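Local structure of PLP-Dependent L-Arginine Hydroxylase MppP (Streptomyces wadayamensis, 6C8T) at residues A[94-99]-A[245-250]; A[8-13]-A[114-119]. The protein is a pyridoxal phosphate-dependent L-arginine hydroxylase of the aminotransferase family, bound here to its cofactor joined to arginine. All coordinates share one frame; numbering follows the deposited sequence.

Contact 1: residues A[94-99]-A[245-250]. With EQJ ((E)-N~2~-({3-hydroxy-2-methyl-5-[(phosphonooxy)methyl]pyridin-4-yl}methylidene)-L-arginine), chain F.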
ATOM      1  N   MET A  94       8.070   4.716  -1.315  1.00 18.99           N
ATOM      2  CA  MET A  94       8.787   5.311  -2.442  1.00 15.55           C
ATOM      3  C   MET A  94       7.853   6.132  -3.326  1.00 16.86           C
ATOM      4  O   MET A  94       8.247   7.180  -3.876  1.00 12.73           O
ATOM      5  CB  MET A  94       9.463   4.199  -3.237  1.00 19.86           C
ATOM      6  CG  MET A  94      10.343   4.683  -4.351  1.00 19.91           C
ATOM      7  SD  MET A  94      11.805   5.550  -3.714  1.00 23.33           S
ATOM      8  CE  MET A  94      11.992   6.797  -4.992  1.00 26.97           C
ATOM      9  N   GLU A  95       6.616   5.669  -3.499  1.00 14.77           N
ATOM     10  CA  GLU A  95       5.664   6.439  -4.286  1.00 14.25           C
ATOM     11  C   GLU A  95       5.362   7.757  -3.594  1.00 11.59           C
ATOM     12  O   GLU A  95       5.256   8.803  -4.249  1.00 15.82           O
ATOM     13  CB  GLU A  95       4.384   5.635  -4.500  1.00 13.53           C
ATOM     14  CG  GLU A  95       3.229   6.392  -5.179  1.00 16.28           C
ATOM     15  CD  GLU A  95       3.417   6.583  -6.662  1.00 18.66           C
ATOM     16  OE1 GLU A  95       4.481   6.196  -7.196  1.00 18.73           O
ATOM     17  OE2 GLU A  95       2.489   7.121  -7.317  1.00 16.41           O
ATOM     18  N   ILE A  96       5.202   7.718  -2.275  1.00 15.72           N
ATOM     19  CA  ILE A  96       4.975   8.944  -1.523  1.00 20.80           C
ATOM     20  C   ILE A  96       6.146   9.897  -1.705  1.00 15.61           C
ATOM     21  O   ILE A  96       5.960  11.082  -1.971  1.00 15.53           O
ATOM     22  CB  ILE A  96       4.742   8.610  -0.040  1.00 15.65           C
ATOM     23  CG1 ILE A  96       3.384   7.947   0.111  1.00 16.80           C
ATOM     24  CG2 ILE A  96       4.832   9.883   0.860  1.00 12.08           C
ATOM     25  CD1 ILE A  96       3.259   7.185   1.433  1.00 22.12           C
ATOM     26  N   LEU A  97       7.370   9.384  -1.579  1.00 15.87           N
ATOM     27  CA  LEU A  97       8.562  10.219  -1.724  1.00 17.74           C
ATOM     28  C   LEU A  97       8.677  10.783  -3.131  1.00 13.19           C
ATOM     29  O   LEU A  97       8.939  11.973  -3.311  1.00 14.46           O
ATOM     30  CB  LEU A  97       9.813   9.404  -1.392  1.00 15.10           C
ATOM     31  CG  LEU A  97      11.155  10.085  -1.664  1.00 18.06           C
ATOM     32  CD1 LEU A  97      11.306  11.341  -0.847  1.00 16.50           C
ATOM     33  CD2 LEU A  97      12.302   9.151  -1.378  1.00 14.80           C
ATOM     34  N   ALA A  98       8.498   9.936  -4.150  1.00 14.11           N
ATOM     35  CA  ALA A  98       8.613  10.404  -5.527  1.00 13.21           C
ATOM     36  C   ALA A  98       7.601  11.506  -5.809  1.00 18.67           C
ATOM     37  O   ALA A  98       7.947  12.549  -6.361  1.00 14.89           O
ATOM     38  CB  ALA A  98       8.440   9.249  -6.509  1.00 17.61           C
ATOM     39  N   ARG A  99       6.342  11.312  -5.402  1.00 14.42           N
ATOM     40  CA  ARG A  99       5.356  12.362  -5.623  1.00 19.24           C
ATOM     41  C   ARG A  99       5.694  13.609  -4.843  1.00 15.54           C
ATOM     42  O   ARG A  99       5.449  14.707  -5.319  1.00 16.61           O
ATOM     43  CB  ARG A  99       3.966  11.874  -5.240  1.00 19.84           C
ATOM     44  CG  ARG A  99       3.292  11.194  -6.393  1.00 31.45           C
ATOM     45  CD  ARG A  99       2.016  11.885  -6.784  1.00 18.42           C
ATOM     46  NE  ARG A  99       0.952  11.263  -6.020  1.00 28.39           N
ATOM     47  CZ  ARG A  99       0.187  11.874  -5.150  1.00 29.87           C
ATOM     48  NH1 ARG A  99       0.339  13.182  -4.925  1.00 23.24           N
ATOM     49  NH2 ARG A  99      -0.725  11.151  -4.507  1.00 28.76           N
ATOM     50  N   LYS A 245       1.635  14.953   4.139  1.00 14.03           N
ATOM     51  CA  LYS A 245       0.342  15.177   3.502  1.00 16.96           C
ATOM     52  C   LYS A 245      -0.003  14.056   2.519  1.00 12.57           C
ATOM     53  O   LYS A 245      -1.139  13.541   2.506  1.00 17.84           O
ATOM     54  CB  LYS A 245       0.343  16.545   2.815  1.00 25.26           C
ATOM     55  CG  LYS A 245      -0.941  16.893   2.047  1.00 57.89           C
ATOM     56  CD  LYS A 245      -1.022  18.379   1.706  1.00101.27           C
ATOM     57  CE  LYS A 245       0.160  18.860   0.875  1.00147.36           C
ATOM     58  NZ  LYS A 245       0.233  18.172  -0.443  1.00179.29           N
ATOM     59  N   ILE A 246       0.952  13.679   1.661  1.00 18.88           N
ATOM     60  CA  ILE A 246       0.673  12.665   0.644  1.00 16.33           C
ATOM     61  C   ILE A 246       0.532  11.302   1.291  1.00 15.19           C
ATOM     62  O   ILE A 246      -0.334  10.508   0.907  1.00 15.26           O
ATOM     63  CB  ILE A 246       1.759  12.686  -0.451  1.00 20.66           C
ATOM     64  CG1 ILE A 246       1.614  13.988  -1.251  1.00 20.27           C
ATOM     65  CG2 ILE A 246       1.662  11.449  -1.421  1.00 21.00           C
ATOM     66  CD1 ILE A 246       2.682  14.220  -2.313  1.00 17.29           C
ATOM     67  N   TYR A 247       1.334  11.026   2.324  1.00 15.65           N
ATOM     68  CA  TYR A 247       1.085   9.858   3.157  1.00 12.88           C
ATOM     69  C   TYR A 247      -0.380   9.799   3.571  1.00 15.89           C
ATOM     70  O   TYR A 247      -1.073   8.809   3.336  1.00 14.32           O
ATOM     71  CB  TYR A 247       1.967   9.891   4.402  1.00 13.54           C
ATOM     72  CG  TYR A 247       1.656   8.767   5.395  1.00 11.35           C
ATOM     73  CD1 TYR A 247       2.291   7.525   5.291  1.00 13.74           C
ATOM     74  CD2 TYR A 247       0.695   8.942   6.414  1.00 13.53           C
ATOM     75  CE1 TYR A 247       2.019   6.493   6.192  1.00 17.70           C
ATOM     76  CE2 TYR A 247       0.417   7.905   7.329  1.00 12.80           C
ATOM     77  CZ  TYR A 247       1.094   6.691   7.209  1.00 15.34           C
ATOM     78  OH  TYR A 247       0.836   5.654   8.074  1.00 12.75           O
ATOM     79  N   SER A 248      -0.864  10.861   4.197  1.00 15.41           N
ATOM     80  CA  SER A 248      -2.233  10.862   4.682  1.00 19.67           C
ATOM     81  C   SER A 248      -3.273  10.858   3.557  1.00 22.29           C
ATOM     82  O   SER A 248      -4.422  10.472   3.794  1.00 14.91           O
ATOM     83  CB  SER A 248      -2.428  12.069   5.588  1.00 13.60           C
ATOM     84  OG  SER A 248      -2.660  13.275   4.885  1.00 16.17           O
ATOM     85  N   ASP A 249      -2.928  11.313   2.357  1.00 23.20           N
ATOM     86  CA  ASP A 249      -3.825  11.066   1.232  1.00 17.85           C
ATOM     87  C   ASP A 249      -3.955   9.580   0.951  1.00 23.31           C
ATOM     88  O   ASP A 249      -5.008   9.129   0.492  1.00 15.09           O
ATOM     89  CB  ASP A 249      -3.337  11.750  -0.032  1.00 17.16           C
ATOM     90  CG  ASP A 249      -3.379  13.259   0.057  1.00 20.39           C
ATOM     91  OD1 ASP A 249      -4.136  13.823   0.893  1.00 18.57           O
ATOM     92  OD2 ASP A 249      -2.639  13.864  -0.747  1.00 18.19           O
ATOM     93  N   ILE A 250      -2.918   8.802   1.233  1.00 13.98           N
ATOM     94  CA  ILE A 250      -2.937   7.410   0.828  1.00 15.85           C
ATOM     95  C   ILE A 250      -3.451   6.517   1.940  1.00 15.99           C
ATOM     96  O   ILE A 250      -4.182   5.563   1.663  1.00 16.03           O
ATOM     97  CB  ILE A 250      -1.549   6.957   0.336  1.00 20.00           C
ATOM     98  CG1 ILE A 250      -1.231   7.646  -0.984  1.00 15.94           C
ATOM     99  CG2 ILE A 250      -1.510   5.449   0.167  1.00 17.38           C
ATOM    100  CD1 ILE A 250       0.108   7.379  -1.506  1.00 27.61           C
TER
HETATM  101  C01 EQJ F 401     -15.304   5.759  -0.871  1.00 14.42           C
HETATM  102  C02 EQJ F 401     -13.927   5.337  -0.408  1.00 19.15           C
HETATM  103  C04 EQJ F 401     -11.816   4.447  -0.910  1.00 24.72           C
HETATM  104  C05 EQJ F 401     -11.435   4.562   0.422  1.00 34.20           C
HETATM  105  C06 EQJ F 401      -9.979   4.150   0.836  1.00 31.23           C
HETATM  106  C12 EQJ F 401     -12.330   5.140   1.364  1.00 35.03           C
HETATM  107  C13 EQJ F 401     -12.011   5.270   2.864  1.00 42.40           C
HETATM  108  C15 EQJ F 401     -12.302   6.136   5.089  1.00 38.09           C
HETATM  109  C16 EQJ F 401     -10.953   6.695   5.536  1.00 28.22           C
HETATM  110  C17 EQJ F 401      -9.758   5.963   4.964  1.00 36.23           C
HETATM  111  C18 EQJ F 401      -8.494   6.447   5.685  1.00 34.57           C
HETATM  112  C20 EQJ F 401      -7.218   7.353   3.647  1.00 18.85           C
HETATM  113  C23 EQJ F 401     -13.369   6.952   5.798  1.00 24.69           C
HETATM  114  C26 EQJ F 401     -13.614   5.477   0.931  1.00 29.14           C
HETATM  115  N03 EQJ F 401     -13.036   4.837  -1.284  1.00 15.94           N
HETATM  116  N14 EQJ F 401     -12.586   6.176   3.642  1.00 28.17           N
HETATM  117  N19 EQJ F 401      -7.862   7.563   4.970  1.00 26.87           N
HETATM  118  N21 EQJ F 401      -6.592   8.465   3.022  1.00 32.94           N
HETATM  119  N22 EQJ F 401      -7.239   6.194   3.050  1.00 22.35           N
HETATM  120  O07 EQJ F 401     -10.012   3.211   1.875  1.00 17.91           O
HETATM  121  O09 EQJ F 401      -8.716   1.375   3.036  1.00 20.63           O
HETATM  122  O10 EQJ F 401      -7.527   2.895   1.471  1.00 14.53           O
HETATM  123  O11 EQJ F 401      -8.245   3.730   3.709  1.00 20.50           O
HETATM  124  O24 EQJ F 401     -14.372   7.316   5.160  1.00 21.17           O
HETATM  125  O25 EQJ F 401     -13.242   7.260   7.021  1.00 18.22           O
HETATM  126  O27 EQJ F 401     -14.545   6.000   1.800  1.00 33.70           O
HETATM  127  P08 EQJ F 401      -8.587   2.793   2.578  1.00 19.95           P
HETATM  128  O   HOH W   1      -2.313  13.230  -3.313  1.00 14.94           O
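Ile96 sets CG1 anti to its carbonyl carbon (chi1 -71°), and this carries its long branch across to Ile250 and Tyr247; Arg99, bent at chi2 and chi3, folds its guanidinium alongside Ile246. The contact joins helices 90-102 and 243-250 in the large domain of a fold type I pyridoxal phosphate enzyme, the domain built round a seven-stranded mixed sheet. The segment axes approach to 9.5 Å with their N-to-C directions 133° apart, and Ile96 lies nearest Ile246, CA to CA 6.1 Å.

The side chains of Ile96 and Ile246 slide past each other in opposite directions. Ile96 CG1 rests against the tip of Ile250, 3.7 Å from its CD1. Beyond it, Ile96 CD1 comes obliquely to Tyr247, 4.0 Å from ring atom CD1. The hydroxyl of Tyr247 bonds to the carbonyl of Ser86, and its side chain touches Leu85 and Cys87, which ties helix 243-250 to edge strand 84-87.

Ile246 also packs on Arg99 with both branches. Its CG2 sits 3.8 Å above one guanidinium face, offset toward the rim, while CD1 packs on NH1 and CB. The charge of the group is met elsewhere: NE forms a salt bridge with Glu95 of the second subunit, and Glu95 here returns one to Arg99 of that subunit. Across the contact, opposite charge is linked through water 1, in plane at the guanidinium edge, which accepts from Arg99 NH2 at 2.9 Å and donates to Asp249 OD2 at 2.7 Å. At the C-terminal end of helix 243-250, Ser248 O accepts a hydrogen bond of 3.1 Å from N21, a guanidinium nitrogen of the chain F ligand.

Contact 2: residues A[8-13]-A[114-119]. With EQJ ((E)-N~2~-({3-hydroxy-2-methyl-5-[(phosphonooxy)methyl]pyridin-4-yl}methylidene)-L-arginine), chain E.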
ATOM      1  N   LYS A   8       9.272  -8.598 -18.842  1.00 44.81           N
ATOM      2  CA  LYS A   8       9.130  -7.623 -19.912  1.00 51.61           C
ATOM      3  C   LYS A   8       9.371  -6.168 -19.456  1.00 49.47           C
ATOM      4  O   LYS A   8      10.508  -5.713 -19.479  1.00 54.14           O
ATOM      5  CB  LYS A   8       7.749  -7.762 -20.550  1.00 60.81           C
ATOM      6  CG  LYS A   8       7.659  -7.145 -21.908  1.00 67.47           C
ATOM      7  CD  LYS A   8       6.459  -7.680 -22.653  1.00 78.60           C
ATOM      8  CE  LYS A   8       6.820  -8.886 -23.512  1.00 76.05           C
ATOM      9  NZ  LYS A   8       5.627  -9.445 -24.202  1.00 70.32           N
ATOM     10  N   GLU A   9       8.328  -5.429 -19.056  1.00 50.67           N
ATOM     11  CA  GLU A   9       8.472  -3.973 -18.946  1.00 56.19           C
ATOM     12  C   GLU A   9       9.320  -3.548 -17.754  1.00 42.23           C
ATOM     13  O   GLU A   9       9.835  -2.426 -17.759  1.00 31.56           O
ATOM     14  CB  GLU A   9       7.108  -3.274 -18.852  1.00 77.62           C
ATOM     15  CG  GLU A   9       6.312  -3.211 -20.154  1.00 90.06           C
ATOM     16  CD  GLU A   9       4.883  -2.673 -19.967  1.00 79.78           C
ATOM     17  OE1 GLU A   9       4.184  -3.091 -18.999  1.00 54.28           O
ATOM     18  OE2 GLU A   9       4.465  -1.828 -20.798  1.00 78.23           O
ATOM     19  N   ASN A  10       9.462  -4.395 -16.733  1.00 33.45           N
ATOM     20  CA  ASN A  10      10.359  -4.110 -15.616  1.00 32.12           C
ATOM     21  C   ASN A  10      10.676  -5.422 -14.907  1.00 32.67           C
ATOM     22  O   ASN A  10      10.192  -6.489 -15.298  1.00 34.84           O
ATOM     23  CB  ASN A  10       9.738  -3.090 -14.653  1.00 24.47           C
ATOM     24  CG  ASN A  10       8.370  -3.504 -14.195  1.00 30.81           C
ATOM     25  OD1 ASN A  10       8.116  -4.687 -14.008  1.00 26.70           O
ATOM     26  ND2 ASN A  10       7.472  -2.531 -14.015  1.00 31.21           N
ATOM     27  N   LEU A  11      11.484  -5.340 -13.845  1.00 29.07           N
ATOM     28  CA  LEU A  11      11.873  -6.569 -13.159  1.00 31.39           C
ATOM     29  C   LEU A  11      10.681  -7.229 -12.488  1.00 36.30           C
ATOM     30  O   LEU A  11      10.613  -8.464 -12.428  1.00 26.26           O
ATOM     31  CB  LEU A  11      12.971  -6.294 -12.133  1.00 33.19           C
ATOM     32  CG  LEU A  11      14.320  -5.874 -12.744  1.00 38.36           C
ATOM     33  CD1 LEU A  11      15.179  -5.194 -11.661  1.00 32.80           C
ATOM     34  CD2 LEU A  11      15.048  -7.071 -13.395  1.00 23.50           C
ATOM     35  N   THR A  12       9.736  -6.435 -11.980  1.00 32.52           N
ATOM     36  CA  THR A  12       8.576  -7.026 -11.320  1.00 36.52           C
ATOM     37  C   THR A  12       7.800  -7.919 -12.287  1.00 29.66           C
ATOM     38  O   THR A  12       7.247  -8.950 -11.879  1.00 25.55           O
ATOM     39  CB  THR A  12       7.681  -5.918 -10.740  1.00 36.46           C
ATOM     40  OG1 THR A  12       8.420  -5.133  -9.774  1.00 25.66           O
ATOM     41  CG2 THR A  12       6.427  -6.511 -10.059  1.00 38.02           C
ATOM     42  N   GLN A  13       7.771  -7.554 -13.573  1.00 30.90           N
ATOM     43  CA  GLN A  13       7.021  -8.340 -14.547  1.00 40.13           C
ATOM     44  C   GLN A  13       7.728  -9.647 -14.848  1.00 36.45           C
ATOM     45  O   GLN A  13       7.060 -10.669 -15.037  1.00 30.68           O
ATOM     46  CB  GLN A  13       6.779  -7.523 -15.828  1.00 35.78           C
ATOM     47  CG  GLN A  13       5.681  -6.474 -15.627  1.00 43.22           C
ATOM     48  CD  GLN A  13       5.434  -5.587 -16.833  1.00 43.96           C
ATOM     49  OE1 GLN A  13       5.807  -5.908 -17.971  1.00 33.87           O
ATOM     50  NE2 GLN A  13       4.796  -4.455 -16.584  1.00 41.23           N
ATOM     51  N   THR A 114      20.648  -0.150  -9.417  1.00 17.41           N
ATOM     52  CA  THR A 114      19.850  -0.403  -8.231  1.00 22.77           C
ATOM     53  C   THR A 114      18.546  -1.042  -8.692  1.00 17.54           C
ATOM     54  O   THR A 114      18.277  -1.152  -9.893  1.00 21.61           O
ATOM     55  CB  THR A 114      19.609   0.883  -7.429  1.00 21.35           C
ATOM     56  OG1 THR A 114      19.200   0.554  -6.103  1.00 22.56           O
ATOM     57  CG2 THR A 114      18.542   1.732  -8.063  1.00 20.90           C
ATOM     58  N   PHE A 115      17.710  -1.419  -7.726  1.00 22.03           N
ATOM     59  CA  PHE A 115      16.452  -2.052  -8.085  1.00 25.09           C
ATOM     60  C   PHE A 115      15.598  -1.096  -8.913  1.00 24.40           C
ATOM     61  O   PHE A 115      15.514   0.099  -8.630  1.00 22.20           O
ATOM     62  CB  PHE A 115      15.669  -2.515  -6.850  1.00 34.57           C
ATOM     63  CG  PHE A 115      14.405  -3.232  -7.222  1.00 44.02           C
ATOM     64  CD1 PHE A 115      14.467  -4.449  -7.895  1.00 36.56           C
ATOM     65  CD2 PHE A 115      13.170  -2.661  -6.993  1.00 50.60           C
ATOM     66  CE1 PHE A 115      13.312  -5.097  -8.286  1.00 49.17           C
ATOM     67  CE2 PHE A 115      12.015  -3.306  -7.388  1.00 55.43           C
ATOM     68  CZ  PHE A 115      12.084  -4.524  -8.032  1.00 56.31           C
ATOM     69  N   ASP A 116      14.926  -1.640  -9.925  1.00 28.70           N
ATOM     70  CA  ASP A 116      14.454  -0.793 -11.009  1.00 24.80           C
ATOM     71  C   ASP A 116      13.169  -0.049 -10.676  1.00 23.05           C
ATOM     72  O   ASP A 116      12.951   1.039 -11.225  1.00 21.52           O
ATOM     73  CB  ASP A 116      14.299  -1.621 -12.300  1.00 24.62           C
ATOM     74  CG  ASP A 116      13.121  -2.579 -12.263  1.00 31.23           C
ATOM     75  OD1 ASP A 116      12.695  -3.006 -11.162  1.00 22.64           O
ATOM     76  OD2 ASP A 116      12.645  -2.943 -13.356  1.00 25.59           O
ATOM     77  N   ASN A 117      12.304  -0.557  -9.783  1.00 21.67           N
ATOM     78  CA  ASN A 117      11.126   0.260  -9.504  1.00 19.31           C
ATOM     79  C   ASN A 117      11.492   1.559  -8.792  1.00 23.38           C
ATOM     80  O   ASN A 117      10.673   2.483  -8.771  1.00 15.99           O
ATOM     81  CB  ASN A 117      10.047  -0.527  -8.729  1.00 21.97           C
ATOM     82  CG  ASN A 117      10.186  -0.444  -7.229  1.00 32.03           C
ATOM     83  OD1 ASN A 117      11.273  -0.261  -6.676  1.00 34.88           O
ATOM     84  ND2 ASN A 117       9.052  -0.634  -6.542  1.00 34.89           N
ATOM     85  N   ILE A 118      12.698   1.676  -8.224  1.00 19.29           N
ATOM     86  CA  ILE A 118      13.079   2.958  -7.651  1.00 13.65           C
ATOM     87  C   ILE A 118      13.183   3.985  -8.762  1.00 21.23           C
ATOM     88  O   ILE A 118      12.593   5.077  -8.689  1.00 18.99           O
ATOM     89  CB  ILE A 118      14.380   2.850  -6.839  1.00 20.90           C
ATOM     90  CG1 ILE A 118      14.159   1.996  -5.587  1.00 29.12           C
ATOM     91  CG2 ILE A 118      14.872   4.265  -6.449  1.00 18.43           C
ATOM     92  CD1 ILE A 118      15.433   1.686  -4.821  1.00 28.71           C
ATOM     93  N   ALA A 119      13.880   3.619  -9.838  1.00 15.70           N
ATOM     94  CA  ALA A 119      13.959   4.489 -11.001  1.00 22.70           C
ATOM     95  C   ALA A 119      12.594   4.683 -11.638  1.00 20.54           C
ATOM     96  O   ALA A 119      12.249   5.796 -12.038  1.00 20.46           O
ATOM     97  CB  ALA A 119      14.960   3.922 -12.014  1.00 19.62           C
TER
HETATM   98  C01 EQJ E 401      16.045  -1.839  -2.451  1.00 23.63           C
HETATM   99  C02 EQJ E 401      14.534  -2.077  -2.519  1.00 34.51           C
HETATM  100  C04 EQJ E 401      12.374  -1.312  -2.046  1.00 23.45           C
HETATM  101  C05 EQJ E 401      11.829  -2.444  -2.615  1.00 30.91           C
HETATM  102  C06 EQJ E 401      10.277  -2.582  -2.652  1.00 32.26           C
HETATM  103  C12 EQJ E 401      12.667  -3.440  -3.192  1.00 44.28           C
HETATM  104  C13 EQJ E 401      12.055  -4.708  -3.799  1.00 44.01           C
HETATM  105  C15 EQJ E 401      12.308  -7.148  -4.310  1.00 45.02           C
HETATM  106  C16 EQJ E 401      10.805  -7.212  -4.744  1.00 29.87           C
HETATM  107  C17 EQJ E 401      10.356  -6.426  -5.992  1.00 37.62           C
HETATM  108  C18 EQJ E 401       8.805  -6.510  -6.050  1.00 38.63           C
HETATM  109  C20 EQJ E 401       7.777  -4.261  -6.605  1.00 27.36           C
HETATM  110  C23 EQJ E 401      13.254  -7.706  -5.370  1.00 29.12           C
HETATM  111  C26 EQJ E 401      14.042  -3.246  -3.112  1.00 41.31           C
HETATM  112  N03 EQJ E 401      13.698  -1.159  -2.011  1.00 20.65           N
HETATM  113  N14 EQJ E 401      12.755  -5.825  -3.833  1.00 50.14           N
HETATM  114  N19 EQJ E 401       8.278  -5.573  -7.046  1.00 29.72           N
HETATM  115  N21 EQJ E 401       7.239  -3.361  -7.584  1.00 27.29           N
HETATM  116  N22 EQJ E 401       7.810  -3.967  -5.324  1.00 20.97           N
HETATM  117  O07 EQJ E 401       9.903  -3.646  -1.812  1.00 21.58           O
HETATM  118  O09 EQJ E 401       8.135  -4.909  -0.534  1.00 17.58           O
HETATM  119  O10 EQJ E 401       8.004  -5.075  -2.972  1.00 21.80           O
HETATM  120  O11 EQJ E 401       7.423  -2.955  -1.944  1.00 17.26           O
HETATM  121  O24 EQJ E 401      12.910  -8.698  -6.070  1.00 30.54           O
HETATM  122  O25 EQJ E 401      14.403  -7.230  -5.520  1.00 22.68           O
HETATM  123  O27 EQJ E 401      14.902  -4.185  -3.617  1.00 34.38           O
HETATM  124  P08 EQJ E 401       8.341  -4.159  -1.839  1.00 18.52           P
HETATM  125  O   HOH W   2      10.077  -3.575 -11.419  1.00 24.83           O
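Asn10 is extended (phi -160°) just before helix 11-18, and the turn into that helix brings the CA of Leu11 to 6.7 Å from that of Asp116. Leu11 N donates to Asp116 OD2 over 2.7 Å at 165°, reaching the carboxylate on its syn side, somewhat out of plane. Asn10 is the N-cap: its OD1 accepts from Gln13 N, nearly along the C=O axis. Asp116 holds CG between its backbone N and carbonyl carbon (chi1 72°), which turns the carboxylate toward the opening turn of helix 11-18. Leu11 lies obliquely across it, CD1 3.3 Å from Asp116 OD1. Water 2 accepts from Thr12 N and donates to Asp116 OD1 at 2.7 Å, a second tie between the segments. Asp116 and Asp120 have been seen to bind magnesium in this protein.

This is the active site of a fold type I enzyme, and Phe115 lies against the cofactor-arginine adduct. C13, the imine carbon of the chain E ligand, lies 3.8 Å above one face of the ring and Asp116 OD1 over the opposite face, both offset toward the rim; Leu11 CD1 touches CE1 obliquely. Ring atom CZ presses on the arginine chain, 3.3 Å from C17. An alanine at Phe115 would take the ring away, and is likely to leave the imine and arginine chain without this wall and Leu11 CD1 without its aromatic neighbour. At the ring's edge, near its plane, stands Thr12 OG1, which accepts from ligand N19 at 2.8 Å and from ligand N21 at 3.1 Å.

Overall arrangement
Contacts 1 and 2 have centres 20 Å apart within one chain and touch where Met94 CE packs 4.1 Å from Ile118 CG2, between helices 90-102 and 116-124. They serve different active sites of the dimer. Contact 2 lines the site of its own subunit, where Asn160, Lys229 and Arg352 also bind the ligand. Contact 1 reaches the site of the second subunit through Ser248 O and N21 of chain F; the side chain of Ile96 is about 11 Å from the chain E ligand of its own subunit. Across the interface, Asn10 and Gln13 bond to Ser248 of the second subunit and Asn117 to its Asp249 O. Each substrate guanidinium is shared between Thr12 OG1 of one chain and Ser248 O of the other.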